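Aryl acylamidase (bacterium CSBL00001, PDB 4YJI) probably hydrolyses the amide bond of N-acylated arylamines, acting as an aryl acylamidase of the amidase signature family. Local coordinates at residues Val79-Lys84 / Ser114-Lys119; Gly186-Pro191 / Gly225-Thr230. The protein carries 1 engineered substitution. One frame throughout, in Å; residues are numbered along the deposited sequence.

Contact 1. Residues Val79-Lys84 / Ser114-Lys119; sequences VPTLMK and STYPLK
Tyr116 and Met83 carry the contact between strand 80-84 and the first turn of helix 115-122, whose short axes run 8.6 Å apart and near antiparallel, at 151°. From Met83 CB, which lies 4.3 Å from Tyr116 CD2, the chain leads through CG toward the helix start. SD then rests against CB and CG of Pro117. A bend at the last torsion (chi3 -60°) brings CE onto the proline ring, 3.8 Å from Pro117 CG, and close to Ser114, whose OG is hydrogen-bonded to Ala89 N. Beside this apolar patch, Tyr116 reaches across to the strand from the opposite direction to Thr81. With its CG anti to the backbone N (chi1 -172°), the ring points its hydroxyl at the strand, and Tyr116 OH donates a short 2.6 Å hydrogen bond to Thr81 OG1, which lies in the ring plane at its edge. Thr81 OG1 in turn bonds Val178 O, making a buried relay from helix to neighbouring strand. A phenylalanine in place of Tyr116 would probably leave Thr81 OG1 without its donor from the helix. Strand 80-84, hydrogen-bonded through Leu82 to Gly180 and through Met83 to Gly129, belongs to the mixed beta core of the amidase signature fold, and helix 115-122 packs against it.

Contact 2. Residues Gly186-Pro191 / Gly225-Thr230; sequences GAIRIP and GPITRT. Engineered in segment 186-191: Ala187 (natural residue Ser). With TYL (N-(4-hydroxyphenyl)acetamide (tylenol)), chain C.
Ile188 lays its CD1 methyl against the backbone of Gly225, 3.4 Å from Gly225 N and 3.7 Å from Gly225 CA. Its CG1 is anti to the carbonyl carbon (chi1 -73°) and the chain runs on extended, which carries the methyl to the strand. A beta carbon on Gly225 would collide with it, and glycine allows the close approach. The other branch, Ile188 CG2, turns to the next residues, meeting Pro226 O at 3.9 Å and Ile227 CG1 at 4.2 Å, where the two isoleucines meet at a slant. Ile227 also lies over the backbone of the loop: its CD1 is 3.6 Å from Ile188 O, a buried carbonyl with no hydrogen-bonding partner in the model. Pro191 CG touches the same methyl more loosely. One residue before Ile188, the engineered Ala187, a serine in the natural protein, gives the acetamide oxygen O of the ligand a weak 3.1 Å bond from its N. Behind the loop, Arg189 forms a salt bridge with Asp183. The contact thus seats the approach to helix 190-194 on strand 223-228, which is hydrogen-bonded to strands 178-183 and 198-201 and carries helix 231-241 against Pro226.

Overall arrangement
Contacts 1 and 2 lie 14 Å apart, centre to centre, and are tied together by strand 178-183, which hydrogen-bonds to Leu82 through Gly180 and to Gly225 through Gly181. They meet directly where Lys84 NZ packs 3.7 Å from Ala187 CB. Lys84 NZ also bonds Ser163 OG, consistent with the Ser-cisSer-Lys triad of the family, in which Ser163 would be the middle member and the serine replaced by Ala187 the nucleophile. The ligand's carbonyl oxygen takes bonds from the backbone N of Gly184 and Gly185 besides the weak one from Ala187, an arrangement resembling an oxyanion hole. Contact 2 therefore borders the pocket itself, whereas the side chain of Ser114 in contact 1 is about 10 Å from the ligand.

Contact 1. Residues Val79-Lys84 / Ser114-Lys119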
loop_
_atom_site.group_PDB
_atom_site.type_symbol
_atom_site.label_atom_id
_atom_site.label_comp_id
_atom_site.label_asym_id
_atom_site.label_seq_id
_atom_site.Cartn_x
_atom_site.Cartn_y
_atom_site.Cartn_z
ATOM N N VAL A 79 -20.021 0.789 -0.847
ATOM C CA VAL A 79 -18.785 1.403 -0.365
ATOM C C VAL A 79 -17.983 2.003 -1.513
ATOM O O VAL A 79 -17.594 1.290 -2.425
ATOM C CB VAL A 79 -17.905 0.379 0.380
ATOM C CG1 VAL A 79 -16.579 1.022 0.811
ATOM C CG2 VAL A 79 -18.641 -0.166 1.596
ATOM N N PRO A 80 -17.726 3.322 -1.478
ATOM C CA PRO A 80 -16.986 3.943 -2.582
ATOM C C PRO A 80 -15.494 3.691 -2.411
ATOM O O PRO A 80 -15.013 3.720 -1.278
ATOM C CB PRO A 80 -17.314 5.428 -2.429
ATOM C CG PRO A 80 -17.486 5.594 -0.929
ATOM C CD PRO A 80 -18.136 4.310 -0.459
ATOM N N THR A 81 -14.789 3.416 -3.504
ATOM C CA THR A 81 -13.345 3.219 -3.436
ATOM C C THR A 81 -12.683 3.587 -4.770
ATOM O O THR A 81 -13.360 3.900 -5.762
ATOM C CB THR A 81 -12.995 1.758 -3.036
ATOM O OG1 THR A 81 -11.608 1.668 -2.686
ATOM C CG2 THR A 81 -13.311 0.777 -4.173
ATOM N N LEU A 82 -11.357 3.601 -4.778
ATOM C CA LEU A 82 -10.585 3.832 -5.987
ATOM C C LEU A 82 -9.417 2.851 -6.055
ATOM O O LEU A 82 -8.906 2.407 -5.010
ATOM C CB LEU A 82 -10.059 5.271 -6.037
ATOM C CG LEU A 82 -11.049 6.402 -6.313
ATOM C CD1 LEU A 82 -11.732 6.864 -5.030
ATOM C CD2 LEU A 82 -10.330 7.560 -6.991
ATOM N N MET A 83 -9.005 2.516 -7.277
ATOM C CA MET A 83 -7.867 1.609 -7.501
ATOM C C MET A 83 -6.615 2.412 -7.850
ATOM O O MET A 83 -6.701 3.573 -8.216
ATOM C CB MET A 83 -8.165 0.607 -8.623
ATOM C CG MET A 83 -8.215 1.250 -10.012
ATOM S SD MET A 83 -8.408 0.074 -11.385
ATOM C CE MET A 83 -6.944 -0.939 -11.187
ATOM N N LYS A 84 -5.455 1.772 -7.748
ATOM C CA LYS A 84 -4.170 2.418 -8.011
ATOM C C LYS A 84 -3.774 2.352 -9.483
ATOM O O LYS A 84 -3.897 1.303 -10.113
ATOM C CB LYS A 84 -3.099 1.750 -7.153
ATOM C CG LYS A 84 -1.682 2.264 -7.339
ATOM C CD LYS A 84 -0.749 1.478 -6.415
ATOM C CE LYS A 84 0.692 1.915 -6.566
ATOM N NZ LYS A 84 1.575 1.121 -5.642
ATOM N N SER A 114 -7.256 -6.384 -12.823
ATOM C CA SER A 114 -6.473 -6.409 -11.583
ATOM C C SER A 114 -7.355 -6.963 -10.466
ATOM O O SER A 114 -8.577 -6.920 -10.562
ATOM C CB SER A 114 -5.965 -5.010 -11.203
ATOM O OG SER A 114 -5.273 -4.382 -12.252
ATOM N N THR A 115 -6.743 -7.477 -9.403
ATOM C CA THR A 115 -7.508 -8.147 -8.340
ATOM C C THR A 115 -8.425 -7.202 -7.560
ATOM O O THR A 115 -9.594 -7.521 -7.327
ATOM C CB THR A 115 -6.565 -8.852 -7.345
ATOM O OG1 THR A 115 -5.810 -9.848 -8.041
ATOM C CG2 THR A 115 -7.365 -9.517 -6.207
ATOM N N TYR A 116 -7.902 -6.049 -7.152
ATOM C CA TYR A 116 -8.683 -5.138 -6.327
ATOM C C TYR A 116 -9.992 -4.714 -7.031
ATOM O O TYR A 116 -11.051 -4.889 -6.459
ATOM C CB TYR A 116 -7.854 -3.912 -5.922
ATOM C CG TYR A 116 -8.532 -3.014 -4.899
ATOM C CD1 TYR A 116 -8.467 -3.307 -3.543
ATOM C CD2 TYR A 116 -9.232 -1.875 -5.295
ATOM C CE1 TYR A 116 -9.069 -2.487 -2.599
ATOM C CE2 TYR A 116 -9.850 -1.045 -4.352
ATOM C CZ TYR A 116 -9.763 -1.364 -3.011
ATOM O OH TYR A 116 -10.361 -0.557 -2.073
ATOM N N PRO A 117 -9.924 -4.185 -8.271
ATOM C CA PRO A 117 -11.206 -3.766 -8.855
ATOM C C PRO A 117 -12.164 -4.943 -9.108
ATOM O O PRO A 117 -13.373 -4.791 -8.906
ATOM C CB PRO A 117 -10.793 -3.097 -10.174
ATOM C CG PRO A 117 -9.429 -3.661 -10.486
ATOM C CD PRO A 117 -8.784 -3.823 -9.138
ATOM N N LEU A 118 -11.635 -6.095 -9.509
ATOM C CA LEU A 118 -12.481 -7.254 -9.762
ATOM C C LEU A 118 -13.218 -7.697 -8.501
ATOM O O LEU A 118 -14.442 -7.861 -8.503
ATOM C CB LEU A 118 -11.655 -8.416 -10.313
ATOM C CG LEU A 118 -12.419 -9.713 -10.609
ATOM C CD1 LEU A 118 -13.390 -9.505 -11.749
ATOM C CD2 LEU A 118 -11.437 -10.833 -10.936
ATOM N N LYS A 119 -12.481 -7.889 -7.412
ATOM C CA LYS A 119 -13.108 -8.480 -6.239
ATOM C C LYS A 119 -13.925 -7.481 -5.427
ATOM O O LYS A 119 -14.968 -7.846 -4.866
ATOM C CB LYS A 119 -12.048 -9.157 -5.376
ATOM C CG LYS A 119 -11.405 -10.311 -6.150
ATOM C CD LYS A 119 -10.683 -11.304 -5.280
ATOM C CE LYS A 119 -11.643 -12.228 -4.569
ATOM N NZ LYS A 119 -10.887 -13.219 -3.744
#

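Contact 2. Residues Gly186-Pro191 / Gly225-Thr230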
loop_
_atom_site.group_PDB
_atom_site.type_symbol
_atom_site.label_atom_id
_atom_site.label_comp_id
_atom_site.label_asym_id
_atom_site.label_seq_id
_atom_site.Cartn_x
_atom_site.Cartn_y
_atom_site.Cartn_z
ATOM N N GLY A 186 6.985 -2.020 -0.314
ATOM C CA GLY A 186 6.331 -1.394 0.820
ATOM C C GLY A 186 5.178 -0.459 0.481
ATOM O O GLY A 186 4.662 0.224 1.359
ATOM N N ALA A 187 4.739 -0.445 -0.777
ATOM C CA ALA A 187 3.859 0.634 -1.226
ATOM C C ALA A 187 2.447 0.674 -0.612
ATOM O O ALA A 187 1.758 1.669 -0.765
ATOM C CB ALA A 187 3.748 0.607 -2.719
ATOM N N ILE A 188 2.013 -0.378 0.076
ATOM C CA ILE A 188 0.761 -0.303 0.835
ATOM C C ILE A 188 1.032 0.393 2.172
ATOM O O ILE A 188 0.188 1.121 2.712
ATOM C CB ILE A 188 0.162 -1.711 1.084
ATOM C CG1 ILE A 188 -0.438 -2.284 -0.204
ATOM C CG2 ILE A 188 -0.889 -1.688 2.173
ATOM C CD1 ILE A 188 -0.616 -3.808 -0.148
ATOM N N ARG A 189 2.231 0.164 2.690
ATOM C CA ARG A 189 2.561 0.489 4.074
ATOM C C ARG A 189 3.275 1.827 4.209
ATOM O O ARG A 189 3.069 2.539 5.193
ATOM C CB ARG A 189 3.432 -0.632 4.673
ATOM C CG ARG A 189 2.704 -1.995 4.699
ATOM C CD ARG A 189 3.659 -3.171 4.840
ATOM N NE ARG A 189 4.332 -3.492 3.579
ATOM C CZ ARG A 189 5.510 -4.100 3.508
ATOM N NH1 ARG A 189 6.151 -4.423 4.629
ATOM N NH2 ARG A 189 6.056 -4.359 2.327
ATOM N N ILE A 190 4.121 2.146 3.235
ATOM C CA ILE A 190 4.880 3.414 3.236
ATOM C C ILE A 190 3.964 4.643 3.285
ATOM O O ILE A 190 4.089 5.464 4.203
ATOM C CB ILE A 190 5.827 3.518 2.003
ATOM C CG1 ILE A 190 6.909 2.422 2.034
ATOM C CG2 ILE A 190 6.464 4.921 1.909
ATOM C CD1 ILE A 190 7.442 2.090 0.640
ATOM N N PRO A 191 3.013 4.775 2.334
ATOM C CA PRO A 191 2.186 5.985 2.436
ATOM C C PRO A 191 1.203 5.930 3.612
ATOM O O PRO A 191 0.790 6.985 4.097
ATOM C CB PRO A 191 1.457 6.029 1.078
ATOM C CG PRO A 191 1.413 4.620 0.632
ATOM C CD PRO A 191 2.702 3.997 1.124
ATOM N N GLY A 225 -3.515 -4.971 -1.526
ATOM C CA GLY A 225 -4.109 -4.870 -0.199
ATOM C C GLY A 225 -4.735 -3.513 0.066
ATOM O O GLY A 225 -4.543 -2.574 -0.712
ATOM N N PRO A 226 -5.503 -3.403 1.159
ATOM C CA PRO A 226 -6.249 -2.178 1.466
ATOM C C PRO A 226 -5.481 -1.172 2.330
ATOM O O PRO A 226 -4.621 -1.549 3.135
ATOM C CB PRO A 226 -7.449 -2.701 2.245
ATOM C CG PRO A 226 -6.851 -3.862 3.034
ATOM C CD PRO A 226 -5.818 -4.486 2.109
ATOM N N ILE A 227 -5.825 0.096 2.142
ATOM C CA ILE A 227 -5.471 1.177 3.055
ATOM C C ILE A 227 -6.768 1.747 3.627
ATOM O O ILE A 227 -7.683 2.073 2.864
ATOM C CB ILE A 227 -4.661 2.262 2.327
ATOM C CG1 ILE A 227 -3.351 1.665 1.814
ATOM C CG2 ILE A 227 -4.385 3.465 3.251
ATOM C CD1 ILE A 227 -2.568 2.591 0.866
ATOM N N THR A 228 -6.876 1.804 4.956
ATOM C CA THR A 228 -8.120 2.204 5.635
ATOM C C THR A 228 -7.820 3.125 6.816
ATOM O O THR A 228 -6.651 3.357 7.145
ATOM C CB THR A 228 -8.898 0.993 6.195
ATOM O OG1 THR A 228 -8.050 0.308 7.126
ATOM C CG2 THR A 228 -9.330 0.024 5.076
ATOM N N ARG A 229 -8.868 3.641 7.456
ATOM C CA ARG A 229 -8.694 4.400 8.696
ATOM C C ARG A 229 -8.925 3.531 9.936
ATOM O O ARG A 229 -8.483 3.890 11.032
ATOM C CB ARG A 229 -9.633 5.613 8.740
ATOM C CG ARG A 229 -9.246 6.717 7.755
ATOM C CD ARG A 229 -10.128 7.954 7.908
ATOM N NE ARG A 229 -11.538 7.621 7.704
ATOM C CZ ARG A 229 -12.136 7.577 6.517
ATOM N NH1 ARG A 229 -11.462 7.842 5.398
ATOM N NH2 ARG A 229 -13.418 7.256 6.448
ATOM N N THR A 230 -9.640 2.418 9.776
ATOM C CA THR A 230 -9.871 1.493 10.892
ATOM C C THR A 230 -9.421 0.081 10.538
ATOM O O THR A 230 -9.405 -0.313 9.372
ATOM C CB THR A 230 -11.357 1.450 11.322
ATOM O OG1 THR A 230 -12.128 0.688 10.379
ATOM C CG2 THR A 230 -11.925 2.859 11.413
HETATM C C1 TYL C . 6.182 -1.000 -6.275
HETATM C C2 TYL C . 4.843 -1.349 -6.137
HETATM C C3 TYL C . 4.285 -2.265 -7.019
HETATM C C4 TYL C . 5.065 -2.810 -8.030
HETATM C C5 TYL C . 6.399 -2.451 -8.171
HETATM C C6 TYL C . 6.962 -1.536 -7.294
HETATM N N TYL C . 6.771 -0.068 -5.401
HETATM C C TYL C . 6.739 -0.176 -4.019
HETATM C CM TYL C . 7.423 0.930 -3.243
HETATM O O4 TYL C . 4.505 -3.738 -8.931
HETATM O O TYL C . 6.191 -1.115 -3.462
#